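Transcription regulator AsnC/Lrp ligand binding domain-containing protein (Sulfolobus tokodaii, PDB 2ZBC) is a stand-alone RAM module of the Lrp/AsnC family that binds isoleucine and probably takes part in regulating amino-acid biosynthesis. Local coordinates at residues V31-V34 / D39-V42. Numbering follows the deposited sequence.
Sequences VHVV and DIVV. With ILE (isoleucine), chain J.
Val-31 holds CG2 anti to its backbone N (chi1 54° for CG1), and Val-42 sets CG1 beside its own N (chi1 -72°); these torsions bring the two methyls together at 3.5 Å. They belong to a beta hairpin, strands 28-34 and 40-45, in the antiparallel sheet of the Lrp/AsnC ligand-binding (RAM) domain. Val-31 CG2 also lies alongside Ile-40 CG2, and this face packs on helix 15-22 through Val-18, Phe-19 and Leu-22. Val-41, on the face it shares with His-32, meets Val-34 at about a right angle, both touching Met-72 of a second subunit, whose strand extends the sheet beyond 28-34. His-32 and Val-41 form a hydrogen-bonded pair, with Val-41 N to His-32 O (3.0 Å) lying in the carbonyl plane. Nearer the turn, Val-34 N reaches Asp-39 O from 45° above the carbonyl plane. Here the pairing with strand 3-10 is interrupted by a classic beta bulge, Asp-39 and Ile-40 both facing Ile-8. The turn end of the hairpin forms part of the isoleucine pocket, which Thr-69 and Thr-71 of a third subunit help complete. Asp-39 OD2 accepts a bond from Thr-10 N and pairs with Arg-61 of that third subunit, which should fix the carboxylate's rotation. An asparagine here would probably deprive the ligand's ammonium group and Arg-61 of the third subunit of this carboxylate's negative charge. Within the hairpin strands the ligand N donates to Val-34 O at 3.0 Å and to Asp-39 OD1 at 2.8 Å, and Gly-36 O of the turn is a further acceptor.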
ATOM      1  N   VAL A  31      18.598  -6.604 -14.914  1.00 13.73           N
ATOM      2  CA  VAL A  31      18.307  -6.918 -13.493  1.00 13.19           C
ATOM      3  C   VAL A  31      19.099  -5.942 -12.638  1.00 12.78           C
ATOM      4  O   VAL A  31      20.267  -5.637 -12.887  1.00 13.20           O
ATOM      5  CB  VAL A  31      18.574  -8.407 -13.197  1.00 14.28           C
ATOM      6  CG1 VAL A  31      19.978  -8.837 -13.592  1.00 14.76           C
ATOM      7  CG2 VAL A  31      18.326  -8.787 -11.758  1.00 14.81           C
ATOM      8  N   HIS A  32      18.435  -5.411 -11.619  1.00 11.83           N
ATOM      9  CA  HIS A  32      19.040  -4.388 -10.797  1.00 12.49           C
ATOM     10  C   HIS A  32      18.589  -4.594  -9.366  1.00 12.23           C
ATOM     11  O   HIS A  32      17.394  -4.704  -9.155  1.00 14.83           O
ATOM     12  CB  HIS A  32      18.567  -2.976 -11.254  1.00 12.01           C
ATOM     13  CG  HIS A  32      18.570  -2.728 -12.753  1.00 14.15           C
ATOM     14  ND1 HIS A  32      19.699  -2.322 -13.438  1.00 17.94           N
ATOM     15  CD2 HIS A  32      17.578  -2.749 -13.666  1.00 16.98           C
ATOM     16  CE1 HIS A  32      19.407  -2.179 -14.723  1.00 20.14           C
ATOM     17  NE2 HIS A  32      18.128  -2.445 -14.897  1.00 17.28           N
ATOM     18  N   VAL A  33      19.474  -4.535  -8.366  1.00 11.74           N
ATOM     19  CA  VAL A  33      18.958  -4.393  -6.964  1.00 11.12           C
ATOM     20  C   VAL A  33      18.763  -2.893  -6.753  1.00 11.30           C
ATOM     21  O   VAL A  33      19.565  -2.051  -7.225  1.00 11.17           O
ATOM     22  CB  VAL A  33      19.960  -4.950  -5.908  1.00  9.59           C
ATOM     23  CG1 VAL A  33      19.539  -4.873  -4.441  1.00 14.26           C
ATOM     24  CG2 VAL A  33      20.288  -6.378  -6.188  1.00 14.75           C
ATOM     25  N   VAL A  34      17.774  -2.574  -5.930  1.00 11.92           N
ATOM     26  CA  VAL A  34      17.279  -1.238  -5.700  1.00 11.47           C
ATOM     27  C   VAL A  34      16.910  -0.966  -4.269  1.00 11.73           C
ATOM     28  O   VAL A  34      16.512  -1.849  -3.527  1.00 13.30           O
ATOM     29  CB  VAL A  34      16.060  -0.899  -6.572  1.00 11.86           C
ATOM     30  CG1 VAL A  34      16.429  -0.680  -8.042  1.00 12.04           C
ATOM     31  CG2 VAL A  34      14.946  -1.883  -6.370  1.00 13.27           C
ATOM     32  N   ASP A  39      12.998  -4.766  -3.997  1.00 11.20           N
ATOM     33  CA  ASP A  39      14.354  -5.150  -3.819  1.00  9.99           C
ATOM     34  C   ASP A  39      15.081  -5.393  -5.109  1.00  9.47           C
ATOM     35  O   ASP A  39      16.285  -5.063  -5.184  1.00 10.47           O
ATOM     36  CB  ASP A  39      14.418  -6.418  -3.073  1.00 10.57           C
ATOM     37  CG  ASP A  39      13.805  -6.275  -1.661  1.00 13.63           C
ATOM     38  OD1 ASP A  39      13.853  -5.149  -1.131  1.00 14.36           O
ATOM     39  OD2 ASP A  39      13.234  -7.234  -1.111  1.00 10.65           O
ATOM     40  N   ILE A  40      14.384  -5.957  -6.098  1.00 10.24           N
ATOM     41  CA  ILE A  40      14.987  -6.154  -7.422  1.00 10.95           C
ATOM     42  C   ILE A  40      13.995  -5.833  -8.535  1.00 12.91           C
ATOM     43  O   ILE A  40      12.781  -6.084  -8.405  1.00 13.48           O
ATOM     44  CB  ILE A  40      15.363  -7.632  -7.585  1.00 12.28           C
ATOM     45  CG1 ILE A  40      16.381  -8.097  -6.536  1.00 11.63           C
ATOM     46  CG2 ILE A  40      15.824  -7.965  -8.978  1.00 14.41           C
ATOM     47  CD1 ILE A  40      16.723  -9.558  -6.593  1.00 14.82           C
ATOM     48  N   VAL A  41      14.523  -5.282  -9.636  1.00 13.32           N
ATOM     49  CA  VAL A  41      13.710  -4.893 -10.808  1.00 14.35           C
ATOM     50  C   VAL A  41      14.298  -5.714 -11.922  1.00 14.29           C
ATOM     51  O   VAL A  41      15.480  -5.685 -12.121  1.00 16.65           O
ATOM     52  CB  VAL A  41      13.796  -3.398 -11.150  1.00 13.90           C
ATOM     53  CG1 VAL A  41      13.080  -3.143 -12.486  1.00 15.28           C
ATOM     54  CG2 VAL A  41      13.323  -2.534 -10.068  1.00 13.33           C
ATOM     55  N   VAL A  42      13.494  -6.501 -12.606  1.00 15.60           N
ATOM     56  CA  VAL A  42      13.967  -7.201 -13.791  1.00 16.86           C
ATOM     57  C   VAL A  42      13.142  -6.801 -14.997  1.00 15.15           C
ATOM     58  O   VAL A  42      11.939  -6.527 -14.872  1.00 15.67           O
ATOM     59  CB  VAL A  42      13.902  -8.749 -13.664  1.00 19.14           C
ATOM     60  CG1 VAL A  42      14.966  -9.284 -12.708  1.00 25.04           C
ATOM     61  CG2 VAL A  42      12.616  -9.220 -13.284  1.00 20.62           C
TER
HETATM   62  N   ILE J  85      14.974  -2.639  -1.050  1.00 12.01           N
HETATM   63  CA  ILE J  85      15.717  -2.894   0.229  1.00 13.21           C
HETATM   64  C   ILE J  85      15.779  -1.703   1.092  1.00 12.73           C
HETATM   65  O   ILE J  85      15.443  -0.614   0.577  1.00 14.44           O
HETATM   66  CB  ILE J  85      17.111  -3.492  -0.015  1.00 12.49           C
HETATM   67  CG1 ILE J  85      18.139  -2.465  -0.535  1.00 14.32           C
HETATM   68  CG2 ILE J  85      17.017  -4.683  -0.870  1.00 11.92           C
HETATM   69  CD1 ILE J  85      19.577  -3.014  -0.601  1.00 13.76           C
HETATM   70  OXT ILE J  85      16.090  -1.938   2.268  1.00 13.68           O